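Local coordinates for chemotaxis response regulator protein-glutamate methylesterase (Thermotoga maritima, PDB 3SFT) that catalyses the demethylation of methylglutamate residues in chemotaxis receptors and probably the deamidation of glutamines, through the C-terminal catalytic domain present here, at residues A[20-25]-A[37-42]; A[103-108]-A[112-117]. One frame throughout, in Å; residues are numbered along the deposited sequence.

Contact 1 (A[20-25]-A[37-42])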
loop_
_atom_site.group_PDB
_atom_site.type_symbol
_atom_site.label_atom_id
_atom_site.label_comp_id
_atom_site.label_asym_id
_atom_site.label_seq_id
_atom_site.Cartn_x
_atom_site.Cartn_y
_atom_site.Cartn_z
ATOM N N ARG A 20 2.621 -11.716 -6.963
ATOM C CA ARG A 20 2.648 -11.820 -8.415
ATOM C C ARG A 20 2.366 -10.462 -9.081
ATOM O O ARG A 20 3.010 -10.103 -10.066
ATOM C CB ARG A 20 1.631 -12.864 -8.897
ATOM C CG ARG A 20 1.789 -13.229 -10.369
ATOM C CD ARG A 20 0.721 -14.199 -10.855
ATOM N NE ARG A 20 -0.571 -13.541 -11.023
ATOM C CZ ARG A 20 -1.327 -13.616 -12.116
ATOM N NH1 ARG A 20 -0.936 -14.323 -13.166
ATOM N NH2 ARG A 20 -2.490 -12.984 -12.151
ATOM N N SER A 21 1.399 -9.715 -8.555
ATOM C CA SER A 21 1.075 -8.409 -9.129
ATOM C C SER A 21 2.105 -7.353 -8.758
ATOM O O SER A 21 2.413 -6.472 -9.563
ATOM C CB SER A 21 -0.320 -7.959 -8.719
ATOM O OG SER A 21 -1.285 -8.742 -9.391
ATOM N N LEU A 22 2.653 -7.462 -7.553
ATOM C CA LEU A 22 3.678 -6.531 -7.088
ATOM C C LEU A 22 4.939 -6.657 -7.946
ATOM O O LEU A 22 5.664 -5.680 -8.133
ATOM C CB LEU A 22 3.998 -6.778 -5.612
ATOM C CG LEU A 22 2.938 -6.284 -4.621
ATOM C CD1 LEU A 22 3.153 -6.910 -3.253
ATOM C CD2 LEU A 22 2.991 -4.771 -4.533
ATOM N N ASP A 23 5.168 -7.853 -8.492
ATOM C CA ASP A 23 6.320 -8.112 -9.360
ATOM C C ASP A 23 6.225 -7.295 -10.638
ATOM O O ASP A 23 7.238 -7.027 -11.277
ATOM C CB ASP A 23 6.404 -9.592 -9.753
ATOM C CG ASP A 23 6.922 -10.476 -8.637
ATOM O OD1 ASP A 23 7.483 -9.958 -7.647
ATOM O OD2 ASP A 23 6.764 -11.707 -8.762
ATOM N N MET A 24 4.998 -6.960 -11.036
ATOM C CA MET A 24 4.754 -6.165 -12.236
ATOM C C MET A 24 4.762 -4.668 -11.916
ATOM O O MET A 24 4.732 -3.836 -12.823
ATOM C CB MET A 24 3.391 -6.516 -12.844
ATOM C CG MET A 24 3.229 -7.942 -13.336
ATOM S SD MET A 24 1.609 -8.191 -14.146
ATOM C CE MET A 24 0.805 -9.267 -12.962
ATOM N N ILE A 25 4.817 -4.330 -10.629
ATOM C CA ILE A 25 4.783 -2.931 -10.199
ATOM C C ILE A 25 6.088 -2.378 -9.630
ATOM O O ILE A 25 6.719 -1.511 -10.233
ATOM C CB ILE A 25 3.665 -2.703 -9.147
ATOM C CG1 ILE A 25 2.322 -3.203 -9.678
ATOM C CG2 ILE A 25 3.564 -1.223 -8.788
ATOM C CD1 ILE A 25 1.203 -3.118 -8.661
ATOM N N ILE A 37 6.846 4.328 -0.508
ATOM C CA ILE A 37 5.795 3.355 -0.796
ATOM C C ILE A 37 5.630 2.401 0.381
ATOM O O ILE A 37 6.616 1.918 0.941
ATOM C CB ILE A 37 6.108 2.542 -2.074
ATOM C CG1 ILE A 37 6.252 3.483 -3.272
ATOM C CG2 ILE A 37 5.010 1.515 -2.335
ATOM C CD1 ILE A 37 6.635 2.794 -4.551
ATOM N N VAL A 38 4.384 2.179 0.783
ATOM C CA VAL A 38 4.070 1.279 1.888
ATOM C C VAL A 38 3.204 0.141 1.356
ATOM O O VAL A 38 2.198 0.375 0.679
ATOM C CB VAL A 38 3.309 2.016 3.018
ATOM C CG1 VAL A 38 3.005 1.061 4.158
ATOM C CG2 VAL A 38 4.128 3.203 3.520
ATOM N N VAL A 39 3.609 -1.090 1.634
ATOM C CA VAL A 39 2.858 -2.245 1.167
ATOM C C VAL A 39 2.340 -3.087 2.324
ATOM O O VAL A 39 3.110 -3.511 3.179
ATOM C CB VAL A 39 3.728 -3.153 0.253
ATOM C CG1 VAL A 39 2.948 -4.399 -0.156
ATOM C CG2 VAL A 39 4.182 -2.385 -0.981
ATOM N N VAL A 40 1.027 -3.295 2.356
ATOM C CA VAL A 40 0.392 -4.123 3.370
ATOM C C VAL A 40 -0.143 -5.355 2.641
ATOM O O VAL A 40 -1.175 -5.304 1.972
ATOM C CB VAL A 40 -0.778 -3.399 4.084
ATOM C CG1 VAL A 40 -1.399 -4.315 5.118
ATOM C CG2 VAL A 40 -0.290 -2.113 4.754
ATOM N N GLN A 41 0.601 -6.447 2.744
ATOM C CA GLN A 41 0.250 -7.712 2.114
ATOM C C GLN A 41 -0.210 -8.693 3.185
ATOM O O GLN A 41 0.519 -8.943 4.147
ATOM C CB GLN A 41 1.488 -8.265 1.380
ATOM C CG GLN A 41 1.438 -9.747 0.976
ATOM C CD GLN A 41 0.458 -10.042 -0.140
ATOM O OE1 GLN A 41 0.406 -9.333 -1.137
ATOM N NE2 GLN A 41 -0.298 -11.118 0.010
ATOM N N HIS A 42 -1.420 -9.229 3.025
ATOM C CA HIS A 42 -1.973 -10.211 3.966
ATOM C C HIS A 42 -1.124 -11.472 3.872
ATOM O O HIS A 42 -0.908 -12.004 2.784
ATOM C CB HIS A 42 -3.416 -10.587 3.613
ATOM C CG HIS A 42 -4.381 -9.445 3.668
ATOM N ND1 HIS A 42 -5.727 -9.602 3.418
ATOM C CD2 HIS A 42 -4.198 -8.132 3.934
ATOM C CE1 HIS A 42 -6.331 -8.434 3.525
ATOM N NE2 HIS A 42 -5.428 -7.525 3.838
#

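Contact 2 (A[103-108]-A[112-117])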
loop_
_atom_site.group_PDB
_atom_site.type_symbol
_atom_site.label_atom_id
_atom_site.label_comp_id
_atom_site.label_asym_id
_atom_site.label_seq_id
_atom_site.Cartn_x
_atom_site.Cartn_y
_atom_site.Cartn_z
ATOM N N ASP A 103 -7.215 -4.708 17.838
ATOM C CA ASP A 103 -7.953 -5.828 17.256
ATOM C C ASP A 103 -7.816 -6.002 15.748
ATOM O O ASP A 103 -7.571 -5.045 15.021
ATOM C CB ASP A 103 -9.440 -5.722 17.607
ATOM C CG ASP A 103 -9.721 -5.970 19.077
ATOM O OD1 ASP A 103 -8.803 -6.401 19.809
ATOM O OD2 ASP A 103 -10.874 -5.742 19.501
ATOM N N LYS A 104 -7.999 -7.238 15.297
ATOM C CA LYS A 104 -7.927 -7.562 13.886
ATOM C C LYS A 104 -9.097 -6.893 13.157
ATOM O O LYS A 104 -10.203 -6.807 13.696
ATOM C CB LYS A 104 -7.966 -9.086 13.696
ATOM C CG LYS A 104 -6.713 -9.804 14.192
ATOM C CD LYS A 104 -6.812 -11.312 14.000
ATOM C CE LYS A 104 -5.555 -11.987 14.517
ATOM N NZ LYS A 104 -5.640 -13.470 14.451
ATOM N N ILE A 105 -8.828 -6.340 11.979
ATOM C CA ILE A 105 -9.845 -5.699 11.170
ATOM C C ILE A 105 -10.045 -6.759 10.096
ATOM O O ILE A 105 -9.294 -6.787 9.115
ATOM C CB ILE A 105 -9.306 -4.374 10.598
ATOM C CG1 ILE A 105 -9.008 -3.399 11.739
ATOM C CG2 ILE A 105 -10.283 -3.779 9.603
ATOM C CD1 ILE A 105 -8.263 -2.129 11.301
ATOM N N ASN A 106 -11.114 -7.547 10.277
ATOM C CA ASN A 106 -11.515 -8.716 9.476
ATOM C C ASN A 106 -10.882 -9.721 10.424
ATOM O O ASN A 106 -11.019 -9.576 11.638
ATOM C CB ASN A 106 -10.800 -8.823 8.107
ATOM C CG ASN A 106 -11.039 -7.633 7.210
ATOM O OD1 ASN A 106 -11.998 -6.878 7.396
ATOM N ND2 ASN A 106 -10.133 -7.424 6.264
ATOM N N ASN A 107 -10.257 -10.772 9.905
ATOM C CA ASN A 107 -9.536 -11.696 10.778
ATOM C C ASN A 107 -8.124 -11.475 10.249
ATOM O O ASN A 107 -7.345 -12.411 10.054
ATOM C CB ASN A 107 -9.984 -13.149 10.584
ATOM C CG ASN A 107 -9.329 -14.085 11.593
ATOM O OD1 ASN A 107 -9.383 -13.849 12.804
ATOM N ND2 ASN A 107 -8.680 -15.140 11.096
ATOM N N VAL A 108 -7.834 -10.202 9.991
ATOM C CA VAL A 108 -6.567 -9.767 9.423
ATOM C C VAL A 108 -5.867 -8.656 10.196
ATOM O O VAL A 108 -6.498 -7.705 10.658
ATOM C CB VAL A 108 -6.792 -9.298 7.958
ATOM C CG1 VAL A 108 -5.589 -8.553 7.427
ATOM C CG2 VAL A 108 -7.106 -10.492 7.061
ATOM N N VAL A 112 -4.792 -3.263 5.570
ATOM C CA VAL A 112 -4.446 -2.039 4.854
ATOM C C VAL A 112 -5.363 -0.866 5.246
ATOM O O VAL A 112 -4.954 0.287 5.157
ATOM C CB VAL A 112 -4.390 -2.242 3.309
ATOM C CG1 VAL A 112 -5.781 -2.236 2.701
ATOM C CG2 VAL A 112 -3.505 -1.168 2.670
ATOM N N ASP A 113 -6.574 -1.161 5.729
ATOM C CA ASP A 113 -7.506 -0.108 6.165
ATOM C C ASP A 113 -6.891 0.758 7.271
ATOM O O ASP A 113 -7.045 1.979 7.272
ATOM C CB ASP A 113 -8.829 -0.702 6.676
ATOM C CG ASP A 113 -9.797 -1.055 5.554
ATOM O OD1 ASP A 113 -9.590 -0.613 4.402
ATOM O OD2 ASP A 113 -10.777 -1.775 5.833
ATOM N N PHE A 114 -6.191 0.119 8.205
ATOM C CA PHE A 114 -5.549 0.841 9.306
ATOM C C PHE A 114 -4.455 1.780 8.792
ATOM O O PHE A 114 -4.395 2.950 9.191
ATOM C CB PHE A 114 -4.958 -0.144 10.322
ATOM C CG PHE A 114 -4.438 0.514 11.576
ATOM C CD1 PHE A 114 -5.217 0.553 12.730
ATOM C CD2 PHE A 114 -3.170 1.093 11.607
ATOM C CE1 PHE A 114 -4.741 1.157 13.895
ATOM C CE2 PHE A 114 -2.687 1.698 12.763
ATOM C CZ PHE A 114 -3.474 1.731 13.909
ATOM N N THR A 115 -3.583 1.270 7.923
ATOM C CA THR A 115 -2.496 2.079 7.368
ATOM C C THR A 115 -3.018 3.262 6.541
ATOM O O THR A 115 -2.492 4.377 6.635
ATOM C CB THR A 115 -1.537 1.220 6.514
ATOM O OG1 THR A 115 -0.963 0.196 7.337
ATOM C CG2 THR A 115 -0.409 2.067 5.934
ATOM N N LEU A 116 -4.048 3.012 5.735
ATOM C CA LEU A 116 -4.643 4.050 4.901
ATOM C C LEU A 116 -5.331 5.118 5.738
ATOM O O LEU A 116 -5.294 6.297 5.398
ATOM C CB LEU A 116 -5.621 3.436 3.902
ATOM C CG LEU A 116 -4.964 2.735 2.710
ATOM C CD1 LEU A 116 -5.935 1.795 2.023
ATOM C CD2 LEU A 116 -4.469 3.780 1.742
ATOM N N ASP A 117 -5.960 4.699 6.833
ATOM C CA ASP A 117 -6.632 5.628 7.734
ATOM C C ASP A 117 -5.596 6.630 8.240
ATOM O O ASP A 117 -5.807 7.844 8.181
ATOM C CB ASP A 117 -7.247 4.865 8.915
ATOM C CG ASP A 117 -7.849 5.788 9.970
ATOM O OD1 ASP A 117 -8.492 6.796 9.600
ATOM O OD2 ASP A 117 -7.687 5.498 11.178
HETATM O O HOH W 1 -10.798 -4.632 6.279
#

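Contact 1 (A[20-25]-A[37-42])
Leu22 and Val39 meet tip to tip, methyl against methyl, with Leu22 CD1 4.0 Å from Val39 CG1. This is how helix 18-22 rests on strand 37-41, at a spot where the two backbones stay well apart: the CA atoms of Leu22 and Val39 are 9.3 Å from each other. A branched leucine is long enough to span that gap, whereas the short, beta-branched Val39 suits a strand in the middle of a sheet. With CG1 anti to the backbone N (chi1 177°), Val39 presents that methyl to the helix.

Gln41, two residues further on and on the same side of the strand, flanks the leucine with its amide: OE1 lies 4.2 Å from Leu22 CD1. Its polar end is buried but well satisfied. Ser14 OG bonds to OE1, while NE2 donates to the backbone O of Ser15 and to His42 O, the latter at 3.0 Å with an N-H...O angle of 147°. Glutamine, carrying both donor and acceptor, thus links the strand end to the end of strand 9-14 through Ser14 and Ser15, while the bond to His42 stays within the local backbone. Ser15 and His42 are predicted active-site residues.

The contact belongs to the beta-alpha-beta unit formed by strand 9-14, helix 18-22 and strand 37-41 in the modified doubly wound fold of this domain. Strand 37-41 runs between strands 9-14 and 76-79, and its other face, through Val38 and Val40, is covered by helix 112-123.

Contact 2 (A[103-108]-A[112-117])
Ile105 packs against Phe114 where an irregular loop of the CheB methylesterase domain folds back on the first turn of helix 112-123. The loop arrives from strand 94-100, and Asp103 pins its start by accepting a hydrogen bond from His85 NE2 through its backbone O. Lys104, solvent-exposed as suits its charge, leads to Ile105.

The isoleucine carries the contact. Its CG1 branch is extended (chi2 171°), which carries CD1 out toward the helix, 4.0 Å from Phe114 CB, at the edge of the ring and near its plane. The two side chains cross at about a right angle. The Phe114 ring has other partners as well: the His85 ring meets it with the planes about 10° apart, and Lys118 makes a cation-pi contact. The second branch of Ile105, CG2, lies 4.3 Å from Asp113 OD2.

Asn106 has a backbone conformation (phi 97°, psi -141°) that glycine adopts most easily, and its poor order makes the details uncertain. Its OD1 and Asp113 OD2 are within 2.8 and 2.9 Å, respectively, of one water, a bridge made less certain by that disorder and by further acceptors competing for the water's protons. Asp113 OD1 is held more firmly, by the backbone N of Gly139 and of Gly142. Val112 N meanwhile bonds to OD2, and Asp113 N to OD1, of Asp138, a predicted active-site residue, which is consistent with their fixing its orientation.

Val108 completes the turn with its backbone O, which accepts from Ile105 N at 3.0 Å.

From the N terminus, strand 9-14 leads into helix 18-22, and contact 1 closes the irregular connection that brings the chain back into the sheet at strand 37-41. Contact 2 follows much later, past the antiparallel pair 85-91 and 94-100, and closes a shorter loop just before helix 112-123. The two stand in series, neither nested nor crossed, with centres about 17 Å apart. They nevertheless touch: Val38 and Val40 of contact 1 pack on Val112 and Thr115 of contact 2, joining the sheet to that helix. Val108 CG1 lies 3.7 Å from His42 NE2, which bonds to Asp138, so both contacts border the predicted catalytic site.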